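Aphrodisin (Mesocricetus auratus, PDB 1E5P) acts as an aphrodisiac pheromone that elicits copulatory behaviour in male hamsters, and belongs to the odorant-binding lipocalins. Local coordinates at residues Asp18-Glu21 / Lys22-Gly26; Glu122-Ile125 / Leu126-Ala130. All blocks are in the same frame, centred on the assembly; numbering follows the deposited sequence.

Both contacts are local, each made within one short piece of chain. Contact 1 is a pair of overlapping turns in the long loop from strand 8-17 to strand 32-39, seated on strands 8-17, 105-113 and 140-142; contact 2 is two successive turns of helix 120-132. Their centres lie about 19 Å apart and their nearest atoms about 9 Å, so they do not touch. Strand 105-113 is common to both: Thr-106 meets the loop, whereas Ile-109 and Val-111 meet the helix. In lipocalins the barrel encloses the ligand cavity; by analogy, contact 1 probably borders its mouth in aphrodisin, while contact 2 packs on the outer wall.

Contact 1 (Asp18-Glu21 / Lys22-Gly26)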
# COMPACT_ATOMS: atom_id res chain seq x y z
N ASP A 18 2.96 -4.19 -11.23
CA ASP A 18 3.20 -4.68 -12.61
C ASP A 18 3.41 -3.52 -13.56
O ASP A 18 4.13 -3.69 -14.58
CB ASP A 18 2.14 -5.67 -13.06
CG ASP A 18 0.72 -5.15 -13.03
OD1 ASP A 18 0.51 -4.03 -12.55
OD2 ASP A 18 -0.19 -5.89 -13.49
N ASN A 19 2.84 -2.34 -13.32
CA ASN A 19 3.07 -1.14 -14.15
C ASN A 19 4.00 -0.26 -13.34
O ASN A 19 3.62 0.55 -12.49
CB ASN A 19 1.73 -0.45 -14.47
CG ASN A 19 0.81 -1.32 -15.28
OD1 ASN A 19 -0.43 -1.32 -15.11
ND2 ASN A 19 1.34 -2.12 -16.21
N LEU A 20 5.31 -0.40 -13.58
CA LEU A 20 6.31 0.24 -12.72
C LEU A 20 6.23 1.73 -12.65
O LEU A 20 6.46 2.34 -11.57
CB LEU A 20 7.68 -0.29 -13.14
CG LEU A 20 8.91 0.16 -12.37
CD1 LEU A 20 8.82 -0.22 -10.91
CD2 LEU A 20 10.18 -0.43 -13.02
N GLU A 21 5.84 2.40 -13.75
CA GLU A 21 5.79 3.85 -13.73
C GLU A 21 4.79 4.38 -12.70
O GLU A 21 4.94 5.50 -12.24
CB GLU A 21 5.48 4.45 -15.10
CG GLU A 21 4.14 4.15 -15.69
CD GLU A 21 3.89 2.77 -16.24
OE1 GLU A 21 4.85 2.00 -16.45
OE2 GLU A 21 2.67 2.49 -16.44
N LYS A 22 3.79 3.57 -12.33
CA LYS A 22 2.81 4.03 -11.34
C LYS A 22 3.40 4.26 -9.95
O LYS A 22 2.85 5.04 -9.15
CB LYS A 22 1.70 2.98 -11.22
CG LYS A 22 0.77 2.85 -12.41
CD LYS A 22 -0.24 4.01 -12.42
CE LYS A 22 -1.27 3.84 -13.56
NZ LYS A 22 -2.27 4.95 -13.49
N ILE A 23 4.50 3.58 -9.64
CA ILE A 23 5.06 3.61 -8.29
C ILE A 23 6.45 4.22 -8.20
O ILE A 23 7.01 4.33 -7.10
CB ILE A 23 5.02 2.22 -7.64
CG1 ILE A 23 5.78 1.16 -8.45
CG2 ILE A 23 3.58 1.76 -7.48
CD1 ILE A 23 6.15 -0.07 -7.63
N GLU A 24 7.00 4.59 -9.37
CA GLU A 24 8.30 5.31 -9.29
C GLU A 24 8.06 6.74 -8.83
O GLU A 24 6.92 7.19 -8.67
CB GLU A 24 8.93 5.30 -10.68
CG GLU A 24 9.24 3.84 -11.05
CD GLU A 24 10.31 3.79 -12.11
OE1 GLU A 24 10.15 4.54 -13.10
OE2 GLU A 24 11.28 3.02 -11.96
N GLU A 25 9.15 7.47 -8.58
CA GLU A 25 9.01 8.89 -8.22
C GLU A 25 8.18 9.56 -9.34
O GLU A 25 8.40 9.32 -10.51
CB GLU A 25 10.42 9.52 -8.21
CG GLU A 25 10.51 10.96 -7.83
CD GLU A 25 11.90 11.56 -7.98
OE1 GLU A 25 12.81 10.85 -8.41
OE2 GLU A 25 12.06 12.77 -7.68
N GLY A 26 7.20 10.34 -8.94
CA GLY A 26 6.32 11.03 -9.86
C GLY A 26 5.03 10.26 -10.15
O GLY A 26 4.07 10.81 -10.68
O HOH W 1 6.67 7.52 -12.91
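Leu-20 meets both Ile-23 and Glu-24, whose backbone N-H groups bond to its one carbonyl oxygen. Ile-23 N donates to Leu-20 O at 3.0 Å with a fairly straight N-H...O angle of 159°, and Glu-24 N adds a weak, more bent bond. One residue earlier, Lys-22 N reaches Asn-19 O at 3.0 Å. The two stronger bonds, each from residue i+3 to residue i, make two overlapping turns.

Side chains pack closely around these turns. CG1 of Ile-23 sits between its own backbone N and carbonyl carbon (chi1 58°), which brings it to 3.4 Å from Leu-20 O and within 4.1 Å of CD1 of Leu-20, the two side chains crossing at about a right angle. The extended chain of Glu-24 crosses Leu-20 at a slant. In one of its two conformers its CG packs 3.2 Å from Leu-20 O and, more tentatively, its OE2 lies 3.7 Å from the apolar Leu-20 CG. The start of the Lys-22 chain rests on Asn-19, CG against CB at 4.0 Å, before a bend at chi2 (-77°) leads the amine away to a salt bridge with Asp-100.

The looser side is that of Glu-21, whose exposed side chain, modelled in two conformers, makes little contact with 22-26. At its backbone, a water donates to Glu-21 O at 2.7 Å and weakly to Glu-25 O, spanning the end of the turns; Glu-25 too has two conformers.

Leu-20, Ile-23 and Glu-24 all meet Leu-141 of strand 140-142, and Ile-23 also touches Ile-15 and Ala-17 of strand 8-17. Lys-22 packs on Thr-106, and Asp-18 bonds to Asn-107, so the loop is seated against strands 8-17, 105-113 and 140-142.

Contact 2 (Glu122-Ile125 / Leu126-Ala130); sequences ENEI and LVQFA
Ile-125 and Phe-129, one helical turn apart, lie side by side and point the same way. CG2 of Ile-125 lies opposite its backbone N and beside the carbonyl carbon, which turns it to the ring of Phe-129, where it meets CE2 in a tight approach of 3.4 Å. CD2 of the same ring passes 3.3 Å from Ile-125 O. The same oxygen accepts the N-H of Phe-129, with Phe-129 N at 3.0 Å.

The carbonyls of Glu-122, Asn-123 and Glu-124 are satisfied in the same i to i+4 pattern. Leu-126 N donates to Glu-122 O, Val-127 N to Asn-123 O at 2.9 Å, and Gln-128 N to Glu-124 O; Ala-130 N continues the series to Leu-126 O. Across the contact the N-H...O angles run from 158° to 164°, so these bonds are consistently near straight.

Glu-122 turns its carboxylate away from the second turn, and its OE1 accepts the backbone N-H of Thr-119, in the form of half a capping box at the start of helix 120-132, with a weak, long ion pair to Lys-91. Asp-90 lies close to OE2, which would probably disfavour a full charge on both acids. On the exposed flank, Glu-124 bends at chi2 (65°) to bring OE2 within 3.6 Å of Gln-128 CG, a contact of carboxylate with aliphatic chain that holds for one of the two conformers of Gln-128.

Leu-126 faces Ile-109 and Val-111, and Phe-129 reaches Ile-109, Leu-85 and Tyr-86. This amphipathic alpha-helix, packed against the outside of an antiparallel beta-barrel after its strand 105-113, is the helix characteristic of the lipocalin fold.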
# COMPACT_ATOMS: atom_id res chain seq x y z
N GLU A 122 11.22 -11.61 5.81
CA GLU A 122 10.15 -10.76 5.25
C GLU A 122 10.32 -10.57 3.77
O GLU A 122 9.36 -10.56 2.99
CB GLU A 122 10.14 -9.44 6.03
CG GLU A 122 9.56 -9.65 7.43
CD GLU A 122 9.89 -8.54 8.40
OE1 GLU A 122 10.70 -7.64 8.06
OE2 GLU A 122 9.33 -8.58 9.52
N ASN A 123 11.58 -10.39 3.31
CA ASN A 123 11.82 -10.31 1.86
C ASN A 123 11.41 -11.60 1.17
O ASN A 123 10.86 -11.59 0.07
CB ASN A 123 13.29 -9.98 1.55
CG ASN A 123 13.57 -8.50 1.61
OD1 ASN A 123 12.84 -7.71 1.00
ND2 ASN A 123 14.62 -8.13 2.32
N GLU A 124 11.68 -12.77 1.76
CA GLU A 124 11.27 -14.04 1.15
C GLU A 124 9.76 -14.10 1.02
O GLU A 124 9.23 -14.51 -0.01
CB GLU A 124 11.78 -15.23 1.98
CG GLU A 124 11.28 -16.58 1.49
CD GLU A 124 11.80 -16.94 0.11
OE1 GLU A 124 12.76 -16.31 -0.36
OE2 GLU A 124 11.24 -17.86 -0.52
N ILE A 125 9.03 -13.69 2.06
CA ILE A 125 7.55 -13.67 1.99
C ILE A 125 7.09 -12.76 0.85
O ILE A 125 6.19 -13.09 0.10
CB ILE A 125 6.95 -13.19 3.32
CG1 ILE A 125 7.19 -14.27 4.39
CG2 ILE A 125 5.46 -12.93 3.16
CD1 ILE A 125 6.73 -13.89 5.79
N LEU A 126 7.72 -11.60 0.72
CA LEU A 126 7.37 -10.67 -0.36
C LEU A 126 7.61 -11.30 -1.74
O LEU A 126 6.78 -11.16 -2.63
CB LEU A 126 8.23 -9.41 -0.21
CG LEU A 126 8.10 -8.38 -1.36
CD1 LEU A 126 6.66 -7.90 -1.47
CD2 LEU A 126 9.08 -7.25 -1.09
N VAL A 127 8.76 -11.94 -1.90
CA VAL A 127 9.07 -12.60 -3.18
C VAL A 127 8.05 -13.67 -3.49
O VAL A 127 7.61 -13.74 -4.65
CB VAL A 127 10.51 -13.14 -3.17
CG1 VAL A 127 10.75 -14.19 -4.23
CG2 VAL A 127 11.46 -11.95 -3.36
N GLN A 128 7.64 -14.48 -2.51
CA GLN A 128 6.65 -15.52 -2.73
C GLN A 128 5.34 -14.89 -3.19
O GLN A 128 4.70 -15.32 -4.16
CB GLN A 128 6.50 -16.44 -1.50
CG GLN A 128 7.73 -17.28 -1.19
CD GLN A 128 7.50 -18.45 -0.24
OE1 GLN A 128 7.46 -19.62 -0.61
NE2 GLN A 128 7.34 -18.14 1.05
N PHE A 129 4.96 -13.75 -2.58
CA PHE A 129 3.74 -13.06 -2.99
C PHE A 129 3.86 -12.47 -4.40
O PHE A 129 2.93 -12.56 -5.20
CB PHE A 129 3.37 -11.97 -1.99
CG PHE A 129 2.73 -12.47 -0.72
CD1 PHE A 129 1.75 -13.44 -0.77
CD2 PHE A 129 3.08 -11.94 0.52
CE1 PHE A 129 1.14 -13.91 0.38
CE2 PHE A 129 2.46 -12.40 1.67
CZ PHE A 129 1.50 -13.38 1.60
N ALA A 130 5.01 -11.89 -4.71
CA ALA A 130 5.24 -11.32 -6.05
C ALA A 130 5.11 -12.44 -7.07
O ALA A 130 4.47 -12.25 -8.10
CB ALA A 130 6.59 -10.64 -6.13